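Long-range contacts in ribosomal RNA methyltransferase, putative (Plasmodium falciparum, PDB 2PLW), which binds S-adenosylmethionine and probably transfers its methyl group to a uridine 2'-hydroxyl of ribosomal RNA: residues I52-K57 with Y66-E71; I110-A115 with Y150-Y155. All coordinates share one frame; numbering follows the deposited sequence.

Interaction 1. Residues I52-K57 with Y66-E71; sequences IGIDKK and YFIQGE. With SAM (S-adenosylmethionine), chain C.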
# COMPACT_ATOMS: atom_id res chain seq x y z
N ILE A 52 -8.18 -2.42 6.56
CA ILE A 52 -7.07 -2.77 7.47
C ILE A 52 -5.94 -1.75 7.27
O ILE A 52 -5.57 -1.43 6.15
CB ILE A 52 -6.53 -4.21 7.22
CG1 ILE A 52 -7.67 -5.24 7.23
CG2 ILE A 52 -5.46 -4.57 8.27
CD1 ILE A 52 -7.36 -6.50 6.48
N GLY A 53 -5.39 -1.28 8.38
CA GLY A 53 -4.26 -0.35 8.35
C GLY A 53 -3.07 -0.99 9.01
O GLY A 53 -3.22 -1.62 10.07
N ILE A 54 -1.89 -0.79 8.43
CA ILE A 54 -0.66 -1.28 9.05
C ILE A 54 0.31 -0.12 9.16
O ILE A 54 0.51 0.58 8.19
CB ILE A 54 0.00 -2.41 8.24
CG1 ILE A 54 -0.83 -3.70 8.36
CG2 ILE A 54 1.42 -2.74 8.85
CD1 ILE A 54 -0.31 -4.84 7.48
N ASP A 55 0.91 0.07 10.33
CA ASP A 55 2.04 1.02 10.43
C ASP A 55 2.94 0.58 11.56
O ASP A 55 2.48 -0.05 12.49
CB ASP A 55 1.53 2.44 10.71
CG ASP A 55 2.53 3.51 10.37
OD1 ASP A 55 3.58 3.62 11.03
OD2 ASP A 55 2.24 4.28 9.44
N LYS A 56 4.22 0.94 11.47
CA LYS A 56 5.13 0.66 12.60
C LYS A 56 4.78 1.55 13.81
O LYS A 56 5.05 1.18 14.94
CB LYS A 56 6.60 0.78 12.19
CG LYS A 56 7.01 2.14 11.69
CD LYS A 56 8.31 2.12 10.84
CE LYS A 56 9.53 1.75 11.67
NZ LYS A 56 10.78 2.00 10.89
N LYS A 57 4.16 2.70 13.55
CA LYS A 57 3.67 3.61 14.59
C LYS A 57 2.20 3.31 14.96
O LYS A 57 1.37 3.07 14.09
CB LYS A 57 3.76 5.06 14.14
CG LYS A 57 5.17 5.62 13.99
CD LYS A 57 5.11 7.15 13.73
CE LYS A 57 5.21 7.43 12.22
NZ LYS A 57 4.61 8.73 11.73
N TYR A 66 -9.57 -2.00 11.08
CA TYR A 66 -8.69 -2.90 11.83
C TYR A 66 -7.30 -2.32 11.74
O TYR A 66 -6.84 -2.00 10.64
CB TYR A 66 -8.66 -4.29 11.21
CG TYR A 66 -9.97 -5.01 11.15
CD1 TYR A 66 -10.38 -5.83 12.19
CD2 TYR A 66 -10.80 -4.89 10.04
CE1 TYR A 66 -11.59 -6.52 12.13
CE2 TYR A 66 -12.03 -5.57 9.98
CZ TYR A 66 -12.41 -6.38 11.03
OH TYR A 66 -13.61 -7.06 10.99
N PHE A 67 -6.61 -2.17 12.86
CA PHE A 67 -5.25 -1.69 12.80
C PHE A 67 -4.29 -2.81 13.24
O PHE A 67 -4.60 -3.60 14.14
CB PHE A 67 -5.05 -0.44 13.67
CG PHE A 67 -3.61 -0.02 13.80
CD1 PHE A 67 -2.94 0.52 12.71
CD2 PHE A 67 -2.94 -0.18 15.00
CE1 PHE A 67 -1.61 0.91 12.83
CE2 PHE A 67 -1.60 0.20 15.14
CZ PHE A 67 -0.93 0.72 14.05
N ILE A 68 -3.13 -2.85 12.58
CA ILE A 68 -2.07 -3.80 12.94
C ILE A 68 -0.79 -3.02 13.06
O ILE A 68 -0.34 -2.40 12.10
CB ILE A 68 -1.93 -4.94 11.89
CG1 ILE A 68 -3.20 -5.80 11.86
CG2 ILE A 68 -0.63 -5.74 12.16
CD1 ILE A 68 -3.26 -6.79 10.67
N GLN A 69 -0.19 -3.03 14.25
CA GLN A 69 1.11 -2.42 14.36
C GLN A 69 2.18 -3.38 13.84
O GLN A 69 2.24 -4.56 14.24
CB GLN A 69 1.45 -1.98 15.79
CG GLN A 69 2.73 -1.18 15.81
CD GLN A 69 3.23 -0.85 17.21
OE1 GLN A 69 2.85 -1.50 18.17
NE2 GLN A 69 4.08 0.17 17.32
N GLY A 70 3.00 -2.90 12.93
CA GLY A 70 4.07 -3.72 12.37
C GLY A 70 4.85 -3.05 11.28
O GLY A 70 4.34 -2.19 10.57
N GLU A 71 6.12 -3.42 11.15
CA GLU A 71 6.94 -2.88 10.10
C GLU A 71 7.01 -3.91 8.96
O GLU A 71 7.58 -4.99 9.14
CB GLU A 71 8.33 -2.54 10.64
CG GLU A 71 9.30 -2.07 9.55
CD GLU A 71 10.64 -1.64 10.12
OE1 GLU A 71 10.90 -1.87 11.32
OE2 GLU A 71 11.44 -1.08 9.36
N SAM C . -1.15 7.73 4.41
CA SAM C . -1.02 8.18 5.83
C SAM C . -2.23 9.02 6.26
O SAM C . -2.97 9.48 5.40
OXT SAM C . -2.51 9.23 7.45
CB SAM C . 0.28 8.97 6.01
CG SAM C . 1.45 7.99 5.91
SD SAM C . 3.04 8.63 6.48
CE SAM C . 3.35 9.80 5.15
C5' SAM C . 4.17 7.28 6.08
C4' SAM C . 4.09 6.16 7.13
O4' SAM C . 4.81 5.04 6.63
C3' SAM C . 4.69 6.50 8.51
O3' SAM C . 3.69 6.57 9.50
C2' SAM C . 5.67 5.35 8.78
O2' SAM C . 5.70 4.85 10.11
C1' SAM C . 5.20 4.30 7.79
N9 SAM C . 6.18 3.28 7.42
C8 SAM C . 7.45 3.45 6.91
N7 SAM C . 7.99 2.23 6.67
C5 SAM C . 7.07 1.30 7.03
C6 SAM C . 7.06 -0.10 7.00
N6 SAM C . 8.10 -0.79 6.56
N1 SAM C . 5.95 -0.79 7.43
C2 SAM C . 4.82 -0.13 7.88
N3 SAM C . 4.82 1.26 7.90
C4 SAM C . 5.93 1.94 7.50
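Parallel pairing of I52-D55 with Y66-Q69 joins the outermost strand 66-69 to its inner neighbour at one end of the methyltransferase sheet, and the loops after both strands reach S-adenosylmethionine. The ladder is tight at G53, whose N gives to Y66 O and whose O takes I68 N, and loosens toward D55, whose N is 3.3 Å from I68 O and whose O takes G70 N from above the carbonyl plane. On one face the branched side chains of I52, I54 and I68 stand side by side, with I54 CG1 3.9 Å from I68 CB; helix 93-102 packs on I68, where a compact aliphatic residue fits. On the face of G53 and D55, the F67 ring leans across toward strand 52-55: with CG anti to the backbone N (chi1 172°), it covers the G53 backbone, CD1 3.4 Å from G53 O, and CZ comes 3.3 Å from K57 O. The extended Q69 amide turns NE2 to K56 O at 2.8 Å, nearly in its own plane, and ties down the turn. D55 ends its strand as a two-pronged acceptor. OD1 takes the ribose O2' at 2.6 Å and OD2 the O3' at 2.7 Å, while K57 N, from the anti side of OD1, closes an Asx turn. K56 and E71 run alongside each other near the adenine, linked by a weak salt bridge, NZ to OE2 3.5 Å. An acidic residue at the end of the second strand, gripping both ribose hydroxyls, is the hallmark of the Rossmann-like class I methyltransferase fold.

Interaction 2. Residues I110-A115 with Y150-Y155; sequences ILSDAA and YIVKMY. With SAM (S-adenosylmethionine), chain C.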
# COMPACT_ATOMS: atom_id res chain seq x y z
N ILE A 110 -4.31 -3.26 -2.16
CA ILE A 110 -3.22 -3.00 -1.23
C ILE A 110 -2.60 -1.67 -1.61
O ILE A 110 -2.12 -1.50 -2.72
CB ILE A 110 -2.19 -4.15 -1.23
CG1 ILE A 110 -2.83 -5.43 -0.68
CG2 ILE A 110 -0.97 -3.77 -0.36
CD1 ILE A 110 -1.87 -6.66 -0.82
N LEU A 111 -2.64 -0.75 -0.67
CA LEU A 111 -2.12 0.61 -0.85
C LEU A 111 -0.94 0.81 0.09
O LEU A 111 -0.95 0.35 1.23
CB LEU A 111 -3.19 1.65 -0.50
CG LEU A 111 -4.58 1.47 -1.15
CD1 LEU A 111 -5.63 2.43 -0.58
CD2 LEU A 111 -4.50 1.63 -2.67
N SER A 112 0.08 1.51 -0.39
CA SER A 112 1.16 1.91 0.48
C SER A 112 1.53 3.37 0.27
O SER A 112 1.92 3.78 -0.83
CB SER A 112 2.39 1.03 0.28
OG SER A 112 3.48 1.59 0.97
N ASP A 113 1.40 4.13 1.35
CA ASP A 113 1.91 5.50 1.42
C ASP A 113 3.15 5.53 2.32
O ASP A 113 3.55 6.60 2.80
CB ASP A 113 0.82 6.42 1.99
CG ASP A 113 1.11 7.90 1.76
OD1 ASP A 113 1.67 8.22 0.68
OD2 ASP A 113 0.76 8.72 2.65
N ALA A 114 3.79 4.38 2.55
CA ALA A 114 4.98 4.31 3.42
C ALA A 114 6.19 4.99 2.77
O ALA A 114 6.29 5.04 1.55
CB ALA A 114 5.33 2.85 3.76
N ALA A 115 7.09 5.50 3.60
CA ALA A 115 8.35 6.07 3.12
C ALA A 115 9.42 5.89 4.19
O ALA A 115 9.11 5.75 5.37
CB ALA A 115 8.17 7.55 2.76
N TYR A 150 -2.76 -2.76 -6.62
CA TYR A 150 -1.66 -2.46 -5.71
C TYR A 150 -1.13 -1.11 -6.09
O TYR A 150 -0.78 -0.91 -7.26
CB TYR A 150 -0.58 -3.51 -5.92
CG TYR A 150 0.75 -3.24 -5.23
CD1 TYR A 150 0.80 -2.89 -3.87
CD2 TYR A 150 1.95 -3.46 -5.91
CE1 TYR A 150 2.04 -2.69 -3.20
CE2 TYR A 150 3.19 -3.26 -5.26
CZ TYR A 150 3.22 -2.89 -3.91
OH TYR A 150 4.43 -2.70 -3.26
N ILE A 151 -1.08 -0.20 -5.12
CA ILE A 151 -0.51 1.14 -5.34
C ILE A 151 0.56 1.41 -4.30
O ILE A 151 0.35 1.25 -3.11
CB ILE A 151 -1.60 2.24 -5.31
CG1 ILE A 151 -2.67 1.88 -6.34
CG2 ILE A 151 -0.95 3.58 -5.62
CD1 ILE A 151 -3.81 2.88 -6.41
N VAL A 152 1.76 1.76 -4.76
CA VAL A 152 2.87 1.92 -3.81
C VAL A 152 3.65 3.19 -4.13
O VAL A 152 3.99 3.45 -5.29
CB VAL A 152 3.78 0.67 -3.79
CG1 VAL A 152 4.34 0.34 -5.18
CG2 VAL A 152 4.90 0.81 -2.74
N LYS A 153 3.92 3.96 -3.08
CA LYS A 153 4.74 5.17 -3.24
C LYS A 153 6.24 4.87 -3.24
O LYS A 153 6.70 3.95 -2.56
CB LYS A 153 4.39 6.18 -2.13
CG LYS A 153 5.00 7.57 -2.34
CD LYS A 153 4.53 8.54 -1.25
CE LYS A 153 4.95 8.22 0.15
NZ LYS A 153 4.32 9.18 1.12
N MET A 154 7.00 5.65 -3.99
CA MET A 154 8.46 5.60 -3.85
C MET A 154 9.06 6.92 -4.29
O MET A 154 8.38 7.71 -4.99
CB MET A 154 9.06 4.47 -4.68
CG MET A 154 9.05 4.71 -6.19
SD MET A 154 9.98 3.45 -7.12
CE MET A 154 11.58 3.52 -6.30
N TYR A 155 10.31 7.16 -3.87
CA TYR A 155 11.08 8.28 -4.43
C TYR A 155 11.48 7.95 -5.85
O TYR A 155 12.14 6.94 -6.09
CB TYR A 155 12.33 8.62 -3.60
CG TYR A 155 11.99 9.27 -2.29
CD1 TYR A 155 11.33 10.50 -2.25
CD2 TYR A 155 12.31 8.65 -1.08
CE1 TYR A 155 11.00 11.09 -1.03
CE2 TYR A 155 11.98 9.24 0.14
CZ TYR A 155 11.33 10.46 0.15
OH TYR A 155 11.00 11.04 1.35
N SAM C . -1.15 7.73 4.41
CA SAM C . -1.02 8.18 5.83
C SAM C . -2.23 9.02 6.26
O SAM C . -2.97 9.48 5.40
OXT SAM C . -2.51 9.23 7.45
CB SAM C . 0.28 8.97 6.01
CG SAM C . 1.45 7.99 5.91
SD SAM C . 3.04 8.63 6.48
CE SAM C . 3.35 9.80 5.15
C5' SAM C . 4.17 7.28 6.08
C4' SAM C . 4.09 6.16 7.13
O4' SAM C . 4.81 5.04 6.63
C3' SAM C . 4.69 6.50 8.51
O3' SAM C . 3.69 6.57 9.50
C2' SAM C . 5.67 5.35 8.78
O2' SAM C . 5.70 4.85 10.11
C1' SAM C . 5.20 4.30 7.79
N9 SAM C . 6.18 3.28 7.42
C8 SAM C . 7.45 3.45 6.91
N7 SAM C . 7.99 2.23 6.67
C5 SAM C . 7.07 1.30 7.03
C6 SAM C . 7.06 -0.10 7.00
N6 SAM C . 8.10 -0.79 6.56
N1 SAM C . 5.95 -0.79 7.43
C2 SAM C . 4.82 -0.13 7.88
N3 SAM C . 4.82 1.26 7.90
C4 SAM C . 5.93 1.94 7.50
O HOH W 1 5.41 3.14 -0.14
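D113 and K153 both swing their side chains out opposite their own amide nitrogens (chi1 -164° and -170°), and a bend at chi3 of K153 (64°) brings the lysine NZ above the aspartate's carboxylate plane, 2.9 Å from OD1, in a salt bridge. The same NZ also gives to D113 O at 3.2 Å, so two bonds to one residue limit where the amine can swing; Y190 OH is a further partner of OD1. The other carboxylate oxygen, OD2, receives the amino N of S-adenosylmethionine at 2.8 Å. Behind this site the strands run parallel, with I151 N bonded to I110 O, S112 N to I151 O and K153 N to S112 O. L111 and I151 lie side by side on a buried face that F19 covers, CD2 4.0 Å from CB; on the other face S112 CB meets V152 CG2. The serine hydroxyl donates to a water that in turn donates to A114 O and K153 O, bridging the two strands where they part. D113 thus has one oxygen for the cofactor and one for K153, the predicted proton acceptor, and the contact places that lysine beside the bound methyl donor, consistent with a role in methyl transfer.

In the fold
Both interactions belong to one mixed seven-stranded sheet of the FtsJ-like domain, and follow each other along the chain, interaction 1 being complete before interaction 2 begins. Their centres lie 14 Å apart and their nearest atoms about 7 Å, without touching. Strand 24-29 runs between them, hydrogen-bonded to strand 49-55 on one side and to strand 107-112 on the other. All these strands are parallel, so the loops at their C-terminal ends open onto the same edge of the sheet, where S-adenosylmethionine spans the gap: interaction 1 holds the ribose hydroxyls and flanks the adenine, while interaction 2 binds the amino group, borders the adenosine through A114 and A115, and carries K153, the predicted proton acceptor.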